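Local coordinates for proteasome assembly chaperone family protein (Pyrococcus furiosus, PDB 3VR0) that acts as a proteasome activator in this archaeon and belongs to a family related to proteasome assembly chaperones, at residues P33-G38 and R136-M141; I42-K47 and Y217-K222; E64-H69 and V81-K86; P153-A158 and V177-R182. All coordinates share one frame; numbering follows the deposited sequence.

Contacts 1 and 4 both pair parallel strands of the same nine-stranded mixed sheet, with centres about 17 Å apart. Contact 2 touches contact 1 where M141 CE reaches G46 O at 3.5 Å, and touches contact 4 where K222 NZ packs on P153 CD at 3.4 Å, so the starts of helices 45-57 and 221-235 touch both strand pairs. Contact 3 is more remote: its centre is about 22 Å from that of contact 1, and contacts 3 and 4 lie on opposite sides of the chain's centre, their centres about 33 Å apart. Contact 3 includes H69, which with E121 forms a gold site, and it packs on a second subunit, as contact 4 does on a third.

Contact 1: residues P33-G38 and R136-M141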
loop_
_atom_site.group_PDB
_atom_site.type_symbol
_atom_site.label_atom_id
_atom_site.label_comp_id
_atom_site.label_asym_id
_atom_site.label_seq_id
_atom_site.Cartn_x
_atom_site.Cartn_y
_atom_site.Cartn_z
ATOM N N PRO C 33 22.004 22.906 -17.458
ATOM C CA PRO C 33 20.923 22.687 -18.394
ATOM C C PRO C 33 19.544 22.991 -17.801
ATOM O O PRO C 33 19.379 23.159 -16.561
ATOM C CB PRO C 33 21.061 21.214 -18.735
ATOM C CG PRO C 33 21.703 20.602 -17.501
ATOM C CD PRO C 33 22.545 21.641 -16.908
ATOM N N ILE C 34 18.556 23.115 -18.671
ATOM C CA ILE C 34 17.186 23.198 -18.198
ATOM C C ILE C 34 16.687 21.758 -18.267
ATOM O O ILE C 34 16.945 21.065 -19.263
ATOM C CB ILE C 34 16.326 24.187 -19.038
ATOM C CG1 ILE C 34 16.805 25.654 -18.808
ATOM C CG2 ILE C 34 14.807 24.041 -18.699
ATOM C CD1 ILE C 34 16.231 26.672 -19.801
ATOM N N PHE C 35 16.032 21.309 -17.186
ATOM C CA PHE C 35 15.399 19.990 -17.137
ATOM C C PHE C 35 13.963 20.041 -17.644
ATOM O O PHE C 35 13.111 20.667 -17.045
ATOM C CB PHE C 35 15.453 19.498 -15.673
ATOM C CG PHE C 35 14.894 18.109 -15.437
ATOM C CD1 PHE C 35 14.948 17.137 -16.405
ATOM C CD2 PHE C 35 14.373 17.763 -14.162
ATOM C CE1 PHE C 35 14.452 15.850 -16.172
ATOM C CE2 PHE C 35 13.865 16.469 -13.933
ATOM C CZ PHE C 35 13.904 15.523 -14.925
ATOM N N ILE C 36 13.658 19.324 -18.698
ATOM C CA ILE C 36 12.340 19.341 -19.241
ATOM C C ILE C 36 11.639 17.991 -19.064
ATOM O O ILE C 36 12.212 16.946 -19.426
ATOM C CB ILE C 36 12.357 19.654 -20.750
ATOM C CG1 ILE C 36 13.065 20.991 -21.003
ATOM C CG2 ILE C 36 10.894 19.782 -21.313
ATOM C CD1 ILE C 36 13.107 21.330 -22.463
ATOM N N GLU C 37 10.393 18.022 -18.538
ATOM C CA GLU C 37 9.647 16.768 -18.233
ATOM C C GLU C 37 8.394 16.590 -19.086
ATOM O O GLU C 37 7.523 17.466 -19.119
ATOM C CB GLU C 37 9.292 16.663 -16.750
ATOM C CG GLU C 37 8.368 15.453 -16.419
ATOM C CD GLU C 37 6.890 15.782 -16.572
ATOM O OE1 GLU C 37 6.544 16.955 -16.417
ATOM O OE2 GLU C 37 6.063 14.903 -16.912
ATOM N N GLY C 38 8.331 15.466 -19.776
ATOM C CA GLY C 38 7.150 15.061 -20.537
ATOM C C GLY C 38 6.868 13.575 -20.349
ATOM O O GLY C 38 7.028 12.764 -21.260
ATOM N N ARG C 136 19.364 23.694 -12.379
ATOM C CA ARG C 136 18.696 24.542 -11.382
ATOM C C ARG C 136 17.260 24.734 -11.789
ATOM O O ARG C 136 16.417 24.974 -10.955
ATOM C CB ARG C 136 19.362 25.946 -11.280
ATOM C CG ARG C 136 20.878 25.908 -10.836
ATOM C CD ARG C 136 21.596 27.284 -11.037
ATOM N NE ARG C 136 21.433 27.751 -12.429
ATOM C CZ ARG C 136 20.890 28.920 -12.773
ATOM N NH1 ARG C 136 20.522 29.791 -11.813
ATOM N NH2 ARG C 136 20.738 29.224 -14.068
ATOM N N GLU C 137 17.002 24.652 -13.095
ATOM C CA GLU C 137 15.800 25.195 -13.685
ATOM C C GLU C 137 15.031 24.063 -14.368
ATOM O O GLU C 137 15.627 23.236 -15.070
ATOM C CB GLU C 137 16.140 26.273 -14.732
ATOM C CG GLU C 137 14.883 27.079 -15.164
ATOM C CD GLU C 137 15.195 28.283 -16.115
ATOM O OE1 GLU C 137 16.371 28.664 -16.210
ATOM O OE2 GLU C 137 14.263 28.790 -16.792
ATOM N N ILE C 138 13.713 24.047 -14.168
ATOM C CA ILE C 138 12.874 22.924 -14.583
ATOM C C ILE C 138 11.688 23.423 -15.360
ATOM O O ILE C 138 11.064 24.363 -14.936
ATOM C CB ILE C 138 12.347 22.185 -13.342
ATOM C CG1 ILE C 138 13.488 21.633 -12.511
ATOM C CG2 ILE C 138 11.440 21.032 -13.710
ATOM C CD1 ILE C 138 13.114 21.360 -10.980
ATOM N N ILE C 139 11.325 22.769 -16.461
ATOM C CA ILE C 139 10.091 23.108 -17.129
ATOM C C ILE C 139 9.286 21.822 -17.227
ATOM O O ILE C 139 9.783 20.844 -17.747
ATOM C CB ILE C 139 10.384 23.649 -18.566
ATOM C CG1 ILE C 139 11.217 24.954 -18.494
ATOM C CG2 ILE C 139 9.081 23.900 -19.282
ATOM C CD1 ILE C 139 11.533 25.537 -19.928
ATOM N N THR C 140 8.055 21.787 -16.704
ATOM C CA THR C 140 7.252 20.560 -16.869
ATOM C C THR C 140 6.112 20.803 -17.856
ATOM O O THR C 140 5.559 21.871 -17.917
ATOM C CB THR C 140 6.704 20.040 -15.520
ATOM O OG1 THR C 140 5.865 21.027 -14.981
ATOM C CG2 THR C 140 7.851 19.820 -14.474
ATOM N N MET C 141 5.774 19.782 -18.615
ATOM C CA MET C 141 4.799 19.874 -19.634
ATOM C C MET C 141 3.782 18.811 -19.333
ATOM O O MET C 141 4.140 17.691 -18.959
ATOM C CB MET C 141 5.458 19.569 -20.987
ATOM C CG MET C 141 6.699 20.514 -21.271
ATOM S SD MET C 141 7.253 20.255 -22.955
ATOM C CE MET C 141 7.603 18.522 -22.961
HETATM O O HOH W 1 3.661 15.315 -17.970
#
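E137, at the start of strand 137-141, accepts a hydrogen bond through its backbone O from F35 N (2.9 Å). Its extended side chain runs alongside I34 and points the same way, with OE1 4.0 Å from I34 CG1; the carboxylate itself is held by R100 and Y168. I138 projects from the other face, and its CG1 lies at the edge of the F35 ring, close to the ring plane. I139 uses both its backbone N and its backbone O, giving its N to F35 O at 2.8 Å and taking E37 N on its O at 3.0 Å. Its CG1 packs against I34 CG2 at 3.7 Å, among the aliphatic side chains that I34 and I36 present to helix 221-235. T140 sends OG1 to A193 O, while its CB is met by E37 OE1 at 3.2 Å. The bend of the E37 chain at chi2 (-87°) brings the carboxylate back across T140, and OE2 also accepts from L39 N. M141 closes the ladder, its N donating to E37 O at 2.9 Å. The bent end of M141 places CE against I36 CG2 (3.9 Å), and a water sits between M141 O and E37 OE2. Strand 34-37 is thus held between 102-107 and 137-145, a parallel neighbour on each edge, as in the buried parallel core of an alpha/beta domain, here that of the PAC2 family.

Contact 2: residues I42-K47 and Y217-K222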
loop_
_atom_site.group_PDB
_atom_site.type_symbol
_atom_site.label_atom_id
_atom_site.label_comp_id
_atom_site.label_asym_id
_atom_site.label_seq_id
_atom_site.Cartn_x
_atom_site.Cartn_y
_atom_site.Cartn_z
ATOM N N ILE C 42 -2.234 13.516 -18.643
ATOM C CA ILE C 42 -3.468 13.937 -19.335
ATOM C C ILE C 42 -3.229 14.108 -20.845
ATOM O O ILE C 42 -2.368 14.902 -21.263
ATOM C CB ILE C 42 -4.008 15.281 -18.751
ATOM C CG1 ILE C 42 -4.236 15.188 -17.223
ATOM C CG2 ILE C 42 -5.285 15.773 -19.509
ATOM C CD1 ILE C 42 -5.053 14.034 -16.828
ATOM N N GLY C 43 -3.968 13.337 -21.644
ATOM C CA GLY C 43 -4.016 13.508 -23.104
ATOM C C GLY C 43 -2.726 13.176 -23.821
ATOM O O GLY C 43 -2.588 13.460 -24.993
ATOM N N LEU C 44 -1.806 12.536 -23.102
ATOM C CA LEU C 44 -0.412 12.310 -23.509
ATOM C C LEU C 44 0.249 13.571 -24.011
ATOM O O LEU C 44 1.116 13.504 -24.856
ATOM C CB LEU C 44 -0.277 11.132 -24.478
ATOM C CG LEU C 44 -0.657 9.778 -23.885
ATOM C CD1 LEU C 44 -0.835 8.722 -24.970
ATOM C CD2 LEU C 44 0.334 9.310 -22.820
ATOM N N VAL C 45 -0.182 14.703 -23.472
ATOM C CA VAL C 45 0.262 16.012 -23.908
ATOM C C VAL C 45 1.761 16.240 -23.697
ATOM O O VAL C 45 2.468 16.557 -24.649
ATOM C CB VAL C 45 -0.490 17.169 -23.176
ATOM C CG1 VAL C 45 0.207 18.495 -23.447
ATOM C CG2 VAL C 45 -1.934 17.248 -23.600
ATOM N N GLY C 46 2.206 16.126 -22.437
ATOM C CA GLY C 46 3.616 16.296 -22.058
ATOM C C GLY C 46 4.488 15.316 -22.814
ATOM O O GLY C 46 5.535 15.685 -23.326
ATOM N N LYS C 47 4.047 14.066 -22.901
ATOM C CA LYS C 47 4.802 13.051 -23.614
ATOM C C LYS C 47 4.995 13.312 -25.123
ATOM O O LYS C 47 6.106 13.173 -25.635
ATOM C CB LYS C 47 4.212 11.672 -23.392
ATOM C CG LYS C 47 5.007 10.595 -24.113
ATOM C CD LYS C 47 4.458 9.216 -23.818
ATOM C CE LYS C 47 5.336 8.140 -24.459
ATOM N NZ LYS C 47 5.245 6.879 -23.682
ATOM N N TYR C 217 -8.924 11.960 -22.861
ATOM C CA TYR C 217 -9.009 10.533 -23.152
ATOM C C TYR C 217 -8.551 10.258 -24.559
ATOM O O TYR C 217 -8.638 9.134 -25.048
ATOM C CB TYR C 217 -10.432 9.978 -22.918
ATOM C CG TYR C 217 -11.560 10.964 -23.130
ATOM C CD1 TYR C 217 -12.099 11.193 -24.411
ATOM C CD2 TYR C 217 -12.097 11.666 -22.044
ATOM C CE1 TYR C 217 -13.153 12.122 -24.602
ATOM C CE2 TYR C 217 -13.145 12.583 -22.214
ATOM C CZ TYR C 217 -13.666 12.813 -23.492
ATOM O OH TYR C 217 -14.699 13.726 -23.623
ATOM N N ILE C 218 -8.069 11.302 -25.212
ATOM C CA ILE C 218 -7.507 11.178 -26.544
ATOM C C ILE C 218 -6.019 11.520 -26.524
ATOM O O ILE C 218 -5.605 12.401 -25.776
ATOM C CB ILE C 218 -8.210 12.159 -27.517
ATOM C CG1 ILE C 218 -8.262 13.581 -26.909
ATOM C CG2 ILE C 218 -9.603 11.657 -27.841
ATOM C CD1 ILE C 218 -8.105 14.745 -27.936
ATOM N N VAL C 219 -5.227 10.834 -27.341
ATOM C CA VAL C 219 -3.895 11.320 -27.670
ATOM C C VAL C 219 -4.018 12.697 -28.342
ATOM O O VAL C 219 -4.466 12.804 -29.466
ATOM C CB VAL C 219 -3.168 10.363 -28.567
ATOM C CG1 VAL C 219 -1.741 10.801 -28.737
ATOM C CG2 VAL C 219 -3.198 8.972 -27.959
ATOM N N ASP C 220 -3.632 13.740 -27.621
ATOM C CA ASP C 220 -3.898 15.118 -28.011
ATOM C C ASP C 220 -2.691 15.853 -28.648
ATOM O O ASP C 220 -2.068 16.716 -28.031
ATOM C CB ASP C 220 -4.421 15.872 -26.792
ATOM C CG ASP C 220 -5.165 17.126 -27.157
ATOM O OD1 ASP C 220 -5.116 17.557 -28.335
ATOM O OD2 ASP C 220 -5.789 17.706 -26.247
ATOM N N ALA C 221 -2.391 15.505 -29.889
ATOM C CA ALA C 221 -1.262 16.097 -30.626
ATOM C C ALA C 221 -1.328 17.594 -30.714
ATOM O O ALA C 221 -0.281 18.244 -30.673
ATOM C CB ALA C 221 -1.132 15.499 -32.000
ATOM N N LYS C 222 -2.546 18.153 -30.803
ATOM C CA LYS C 222 -2.730 19.612 -30.985
ATOM C C LYS C 222 -2.485 20.415 -29.708
ATOM O O LYS C 222 -1.965 21.539 -29.755
ATOM C CB LYS C 222 -4.136 19.911 -31.586
ATOM C CG LYS C 222 -4.580 21.397 -31.644
ATOM C CD LYS C 222 -5.698 21.580 -32.728
ATOM C CE LYS C 222 -6.728 22.674 -32.365
ATOM N NZ LYS C 222 -6.185 24.079 -32.495
#
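G43 and D220 are joined by the one hydrogen bond between these segments: D220 N donates to G43 O at 2.8 Å, nearly straight at 165°, with the donor tilted 17° from the carbonyl plane. A weaker polar approach lies beside it, a CA-H...O contact from G43 CA to I218 O at 3.3 Å. G43 has a positive phi and no side chain, and the backbone of the other segment passes close against it. Apolar contacts are few. L44 CD1 meets V219 CG2 at 3.8 Å where the two side chains cross, and V45 CG2 approaches D220 CB at 4.3 Å. Both segments lead into helices: L44 and D220 stand at the N-cap positions of 45-57 and 221-235, and D220 caps with its side chain. With its CG anti to the backbone N (chi1 -160°), D220 caps A223 N through OD1 and reaches S214 OG with OD2; its negative charge would probably suit the helix N-terminus. The two helices therefore begin next to each other. V45 packs on A223 and V227 of helix 221-235, V219 and A221 rest on L48 of helix 45-57, and helix 242-256 covers I218 and V219 through L255 and R247.

Contact 3: residues E64-H69 and V81-K86; sequences ELYSPH and VVELMK
The Y66 ring, at the foot of the small antiparallel hairpin made by strands 73-76 and 82-84, is met obliquely by the 81-86 segment, with L84 CB 3.9 Å from Y66 CD1 and K86 CB 3.6 Å from Y66 CE1. Its plane is turned 53° from the E83 carboxylate, and the two side chains cross at about a right angle. The other ring, that of the gold ligand H69, has S67 OG at its edge; the same oxygen accepts from H69 N in an ST turn, while H69 ND1 bonds to D115. Past the Y66 ring, a salt-bridge network joins E64, E83 and K86. K86 CG lies between its backbone N and carbonyl carbon (chi1 72°), and from there the extended chain runs beside Y66 toward both glutamates. K86 NZ approaches E83 OE1 at 2.6 Å from above the carboxylate plane, and the bridge to E64 OE1 is weak, at 3.4 Å. E64 also binds K61 and Y25, and E83 binds R77. E64 OE2 and E83 OE2 are like-charged neighbours, and a water donating to both probably eases their repulsion. A second water links Y66 OH with E83 OE2, so the phenol is linked to the network through this water. A second subunit also packs here, with L202 of that chain on Y66 and G198 on L84. Near the ST turn a third water joins the two backbones, accepting from S67 N at 3.0 Å and donating to M85 O at 2.8 Å.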
loop_
_atom_site.group_PDB
_atom_site.type_symbol
_atom_site.label_atom_id
_atom_site.label_comp_id
_atom_site.label_asym_id
_atom_site.label_seq_id
_atom_site.Cartn_x
_atom_site.Cartn_y
_atom_site.Cartn_z
ATOM N N GLU C 64 18.761 5.732 -18.304
ATOM C CA GLU C 64 17.399 5.300 -18.115
ATOM C C GLU C 64 17.061 4.926 -16.670
ATOM O O GLU C 64 17.937 4.538 -15.875
ATOM C CB GLU C 64 16.897 4.325 -19.231
ATOM C CG GLU C 64 17.660 3.119 -19.456
ATOM C CD GLU C 64 17.470 2.532 -20.886
ATOM O OE1 GLU C 64 16.766 3.118 -21.767
ATOM O OE2 GLU C 64 18.041 1.447 -21.107
ATOM N N LEU C 65 15.800 5.171 -16.313
ATOM C CA LEU C 65 15.352 5.000 -14.931
ATOM C C LEU C 65 14.446 3.782 -14.829
ATOM O O LEU C 65 13.532 3.620 -15.613
ATOM C CB LEU C 65 14.657 6.274 -14.460
ATOM C CG LEU C 65 14.169 6.353 -13.011
ATOM C CD1 LEU C 65 14.127 7.812 -12.527
ATOM C CD2 LEU C 65 12.744 5.663 -12.849
ATOM N N TYR C 66 14.702 2.919 -13.870
ATOM C CA TYR C 66 13.797 1.839 -13.581
ATOM C C TYR C 66 13.376 1.967 -12.129
ATOM O O TYR C 66 14.150 2.431 -11.290
ATOM C CB TYR C 66 14.520 0.491 -13.747
ATOM C CG TYR C 66 15.055 0.263 -15.181
ATOM C CD1 TYR C 66 14.235 -0.272 -16.161
ATOM C CD2 TYR C 66 16.367 0.641 -15.534
ATOM C CE1 TYR C 66 14.713 -0.473 -17.472
ATOM C CE2 TYR C 66 16.874 0.449 -16.862
ATOM C CZ TYR C 66 16.051 -0.104 -17.804
ATOM O OH TYR C 66 16.530 -0.340 -19.083
ATOM N N SER C 67 12.180 1.484 -11.824
ATOM C CA SER C 67 11.651 1.597 -10.473
ATOM C C SER C 67 10.810 0.412 -10.053
ATOM O O SER C 67 9.912 -0.004 -10.785
ATOM C CB SER C 67 10.750 2.820 -10.402
ATOM O OG SER C 67 10.336 2.968 -9.049
ATOM N N PRO C 68 11.059 -0.099 -8.860
ATOM C CA PRO C 68 10.252 -1.178 -8.262
ATOM C C PRO C 68 8.868 -0.639 -7.810
ATOM O O PRO C 68 8.036 -1.439 -7.373
ATOM C CB PRO C 68 11.101 -1.615 -7.032
ATOM C CG PRO C 68 11.827 -0.192 -6.630
ATOM C CD PRO C 68 12.236 0.260 -8.016
ATOM N N HIS C 69 8.623 0.680 -7.937
ATOM C CA HIS C 69 7.296 1.281 -7.703
ATOM C C HIS C 69 6.482 1.368 -8.982
ATOM O O HIS C 69 5.309 1.747 -8.922
ATOM C CB HIS C 69 7.407 2.676 -7.101
ATOM C CG HIS C 69 7.998 2.659 -5.728
ATOM N ND1 HIS C 69 7.243 2.414 -4.596
ATOM C CD2 HIS C 69 9.284 2.800 -5.304
ATOM C CE1 HIS C 69 8.034 2.419 -3.537
ATOM N NE2 HIS C 69 9.275 2.658 -3.935
ATOM N N VAL C 81 11.183 -8.238 -28.223
ATOM C CA VAL C 81 12.068 -8.041 -27.086
ATOM C C VAL C 81 11.225 -7.545 -25.872
ATOM O O VAL C 81 10.392 -6.635 -26.014
ATOM C CB VAL C 81 13.155 -6.982 -27.403
ATOM C CG1 VAL C 81 13.773 -6.434 -26.122
ATOM C CG2 VAL C 81 14.295 -7.546 -28.337
ATOM N N VAL C 82 11.445 -8.134 -24.696
ATOM C CA VAL C 82 10.836 -7.634 -23.455
ATOM C C VAL C 82 11.739 -6.658 -22.693
ATOM O O VAL C 82 12.967 -6.783 -22.704
ATOM C CB VAL C 82 10.403 -8.783 -22.485
ATOM C CG1 VAL C 82 9.336 -9.646 -23.110
ATOM C CG2 VAL C 82 11.595 -9.653 -22.034
ATOM N N GLU C 83 11.114 -5.701 -22.009
ATOM C CA GLU C 83 11.805 -4.764 -21.162
ATOM C C GLU C 83 10.914 -4.215 -20.022
ATOM O O GLU C 83 9.776 -3.838 -20.243
ATOM C CB GLU C 83 12.305 -3.595 -22.009
ATOM C CG GLU C 83 13.359 -2.771 -21.334
ATOM C CD GLU C 83 14.038 -1.784 -22.291
ATOM O OE1 GLU C 83 13.357 -1.234 -23.182
ATOM O OE2 GLU C 83 15.256 -1.536 -22.119
ATOM N N LEU C 84 11.476 -4.109 -18.821
ATOM C CA LEU C 84 10.827 -3.394 -17.746
ATOM C C LEU C 84 10.370 -2.014 -18.193
ATOM O O LEU C 84 10.921 -1.418 -19.145
ATOM C CB LEU C 84 11.775 -3.233 -16.564
ATOM C CG LEU C 84 12.221 -4.463 -15.796
ATOM C CD1 LEU C 84 13.242 -3.984 -14.776
ATOM C CD2 LEU C 84 11.050 -5.149 -15.102
ATOM N N MET C 85 9.374 -1.500 -17.481
ATOM C CA MET C 85 8.946 -0.149 -17.696
ATOM C C MET C 85 10.004 0.805 -17.163
ATOM O O MET C 85 10.743 0.473 -16.212
ATOM C CB MET C 85 7.575 0.067 -17.075
ATOM C CG MET C 85 6.479 -0.782 -17.863
ATOM S SD MET C 85 4.851 -0.168 -17.589
ATOM C CE MET C 85 4.828 -0.625 -15.903
ATOM N N LYS C 86 10.120 1.954 -17.816
ATOM C CA LYS C 86 11.283 2.787 -17.592
ATOM C C LYS C 86 10.993 4.218 -18.002
ATOM O O LYS C 86 9.970 4.498 -18.672
ATOM C CB LYS C 86 12.483 2.210 -18.399
ATOM C CG LYS C 86 12.338 2.431 -19.949
ATOM C CD LYS C 86 13.398 1.635 -20.774
ATOM C CE LYS C 86 13.278 2.013 -22.252
ATOM N NZ LYS C 86 14.256 1.247 -23.074
HETATM O O HOH W 2 17.272 -0.282 -23.064
HETATM O O HOH W 3 16.242 -2.775 -19.874
HETATM O O HOH W 4 11.042 -0.572 -13.635
#

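Contact 4: residues P153-A158 and V177-R182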
loop_
_atom_site.group_PDB
_atom_site.type_symbol
_atom_site.label_atom_id
_atom_site.label_comp_id
_atom_site.label_asym_id
_atom_site.label_seq_id
_atom_site.Cartn_x
_atom_site.Cartn_y
_atom_site.Cartn_z
ATOM N N PRO C 153 -6.582 25.494 -28.062
ATOM C CA PRO C 153 -6.157 25.084 -26.728
ATOM C C PRO C 153 -5.360 26.196 -26.039
ATOM O O PRO C 153 -4.478 26.808 -26.642
ATOM C CB PRO C 153 -5.319 23.827 -26.988
ATOM C CG PRO C 153 -4.967 23.873 -28.451
ATOM C CD PRO C 153 -6.174 24.513 -29.079
ATOM N N ARG C 154 -5.751 26.501 -24.809
ATOM C CA ARG C 154 -5.038 27.433 -23.980
ATOM C C ARG C 154 -3.939 26.672 -23.183
ATOM O O ARG C 154 -3.996 25.440 -23.074
ATOM C CB ARG C 154 -6.031 28.154 -23.054
ATOM C CG ARG C 154 -7.243 28.772 -23.817
ATOM C CD ARG C 154 -7.994 29.865 -23.094
ATOM N NE ARG C 154 -8.360 29.577 -21.701
ATOM C CZ ARG C 154 -9.528 29.060 -21.298
ATOM N NH1 ARG C 154 -9.754 28.866 -19.999
ATOM N NH2 ARG C 154 -10.469 28.722 -22.179
ATOM N N VAL C 155 -2.959 27.408 -22.651
ATOM C CA VAL C 155 -1.863 26.841 -21.859
ATOM C C VAL C 155 -1.811 27.498 -20.507
ATOM O O VAL C 155 -1.695 28.708 -20.434
ATOM C CB VAL C 155 -0.477 27.023 -22.565
ATOM C CG1 VAL C 155 0.695 26.902 -21.553
ATOM C CG2 VAL C 155 -0.348 26.016 -23.666
ATOM N N LEU C 156 -1.883 26.710 -19.424
ATOM C CA LEU C 156 -1.926 27.286 -18.101
ATOM C C LEU C 156 -0.554 27.189 -17.454
ATOM O O LEU C 156 0.074 26.114 -17.484
ATOM C CB LEU C 156 -2.940 26.529 -17.251
ATOM C CG LEU C 156 -4.343 26.222 -17.778
ATOM C CD1 LEU C 156 -5.087 25.441 -16.688
ATOM C CD2 LEU C 156 -5.075 27.513 -18.057
ATOM N N ALA C 157 -0.129 28.280 -16.823
ATOM C CA ALA C 157 1.226 28.448 -16.326
ATOM C C ALA C 157 1.189 28.688 -14.843
ATOM O O ALA C 157 0.313 29.398 -14.362
ATOM C CB ALA C 157 1.925 29.663 -17.024
ATOM N N ALA C 158 2.138 28.080 -14.128
ATOM C CA ALA C 158 2.403 28.397 -12.748
ATOM C C ALA C 158 3.889 28.171 -12.530
ATOM O O ALA C 158 4.504 27.361 -13.229
ATOM C CB ALA C 158 1.529 27.518 -11.800
ATOM N N VAL C 177 0.459 31.103 -28.981
ATOM C CA VAL C 177 -0.467 30.468 -28.032
ATOM C C VAL C 177 -0.772 31.369 -26.852
ATOM O O VAL C 177 0.107 32.059 -26.322
ATOM C CB VAL C 177 0.022 29.079 -27.535
ATOM C CG1 VAL C 177 0.284 28.163 -28.706
ATOM C CG2 VAL C 177 1.244 29.201 -26.636
ATOM N N GLU C 178 -2.040 31.374 -26.465
ATOM C CA GLU C 178 -2.470 32.104 -25.283
ATOM C C GLU C 178 -1.986 31.357 -24.007
ATOM O O GLU C 178 -2.202 30.147 -23.863
ATOM C CB GLU C 178 -3.993 32.261 -25.290
ATOM C CG GLU C 178 -4.511 33.099 -24.124
ATOM C CD GLU C 178 -6.016 33.208 -24.085
ATOM O OE1 GLU C 178 -6.706 32.423 -24.792
ATOM O OE2 GLU C 178 -6.513 34.077 -23.335
ATOM N N VAL C 179 -1.333 32.093 -23.106
ATOM C CA VAL C 179 -0.803 31.537 -21.880
ATOM C C VAL C 179 -1.488 32.212 -20.711
ATOM O O VAL C 179 -1.250 33.404 -20.457
ATOM C CB VAL C 179 0.756 31.736 -21.747
ATOM C CG1 VAL C 179 1.243 31.338 -20.346
ATOM C CG2 VAL C 179 1.512 30.951 -22.826
ATOM N N ILE C 180 -2.322 31.450 -20.002
ATOM C CA ILE C 180 -3.032 31.950 -18.829
ATOM C C ILE C 180 -2.227 31.695 -17.577
ATOM O O ILE C 180 -1.874 30.558 -17.310
ATOM C CB ILE C 180 -4.406 31.255 -18.665
ATOM C CG1 ILE C 180 -5.246 31.427 -19.934
ATOM C CG2 ILE C 180 -5.139 31.769 -17.402
ATOM C CD1 ILE C 180 -5.192 32.835 -20.511
ATOM N N TRP C 181 -1.959 32.758 -16.823
ATOM C CA TRP C 181 -1.331 32.684 -15.522
ATOM C C TRP C 181 -2.338 32.284 -14.418
ATOM O O TRP C 181 -3.144 33.121 -13.987
ATOM C CB TRP C 181 -0.596 34.010 -15.234
ATOM C CG TRP C 181 0.596 34.092 -16.144
ATOM C CD1 TRP C 181 0.629 34.584 -17.430
ATOM C CD2 TRP C 181 1.902 33.553 -15.890
ATOM N NE1 TRP C 181 1.881 34.417 -17.961
ATOM C CE2 TRP C 181 2.680 33.784 -17.041
ATOM C CE3 TRP C 181 2.493 32.911 -14.789
ATOM C CZ2 TRP C 181 4.026 33.398 -17.125
ATOM C CZ3 TRP C 181 3.832 32.535 -14.873
ATOM C CH2 TRP C 181 4.579 32.780 -16.031
ATOM N N ARG C 182 -2.266 31.017 -13.968
ATOM C CA ARG C 182 -3.345 30.336 -13.196
ATOM C C ARG C 182 -3.744 31.056 -11.960
ATOM O O ARG C 182 -2.895 31.472 -11.184
ATOM C CB ARG C 182 -2.916 28.938 -12.757
ATOM C CG ARG C 182 -2.672 28.002 -13.884
ATOM C CD ARG C 182 -2.162 26.718 -13.350
ATOM N NE ARG C 182 -3.218 25.979 -12.685
ATOM C CZ ARG C 182 -3.341 24.664 -12.732
ATOM N NH1 ARG C 182 -2.453 23.930 -13.407
ATOM N NH2 ARG C 182 -4.337 24.078 -12.074
HETATM O O HOH W 5 0.168 24.910 -14.978
#
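A157 and W181 form the tight centre of this contact. The methyl CB of A157 sits over one face of the indole, 3.9 Å from the centroid of its six-membered ring and 6° off the ring normal, a CH-pi contact. V179 CG1 closes on the same methyl at 3.8 Å. W181 holds CG anti to its carbonyl carbon (chi1 -70°), which turns the indole back toward A157, and K169 makes a cation-pi contact with the ring. On the other face of the sheet L156 and I180 lie side by side, CD2 to CB at 3.8 Å. R182 is buried at this end, with L156 CD1 over one face of its guanidinium; a water connects NH1 with L156 O, the guanidinium forms a salt bridge with D184, and R182 O meets S80 of a third subunit. Between the two faces runs a parallel ladder, in which I180 N donates to V155 O at 2.8 Å and A157 N to I180 O at 2.9 Å; it pairs the two strands of the beta-alpha-beta unit 155-159, 164-172, 179-181, with 179-181 at the sheet edge. The opposite, exposed end is looser. R154 and E178 run alongside each other, but R154 NE stays 4.5 Å from E178 OE1, beyond a salt bridge, and the R154 guanidinium pairs with E213 instead. Cohesion therefore comes from peptide hydrogen bonds and apolar packing, while both arginines find their ion partners outside the strand pair.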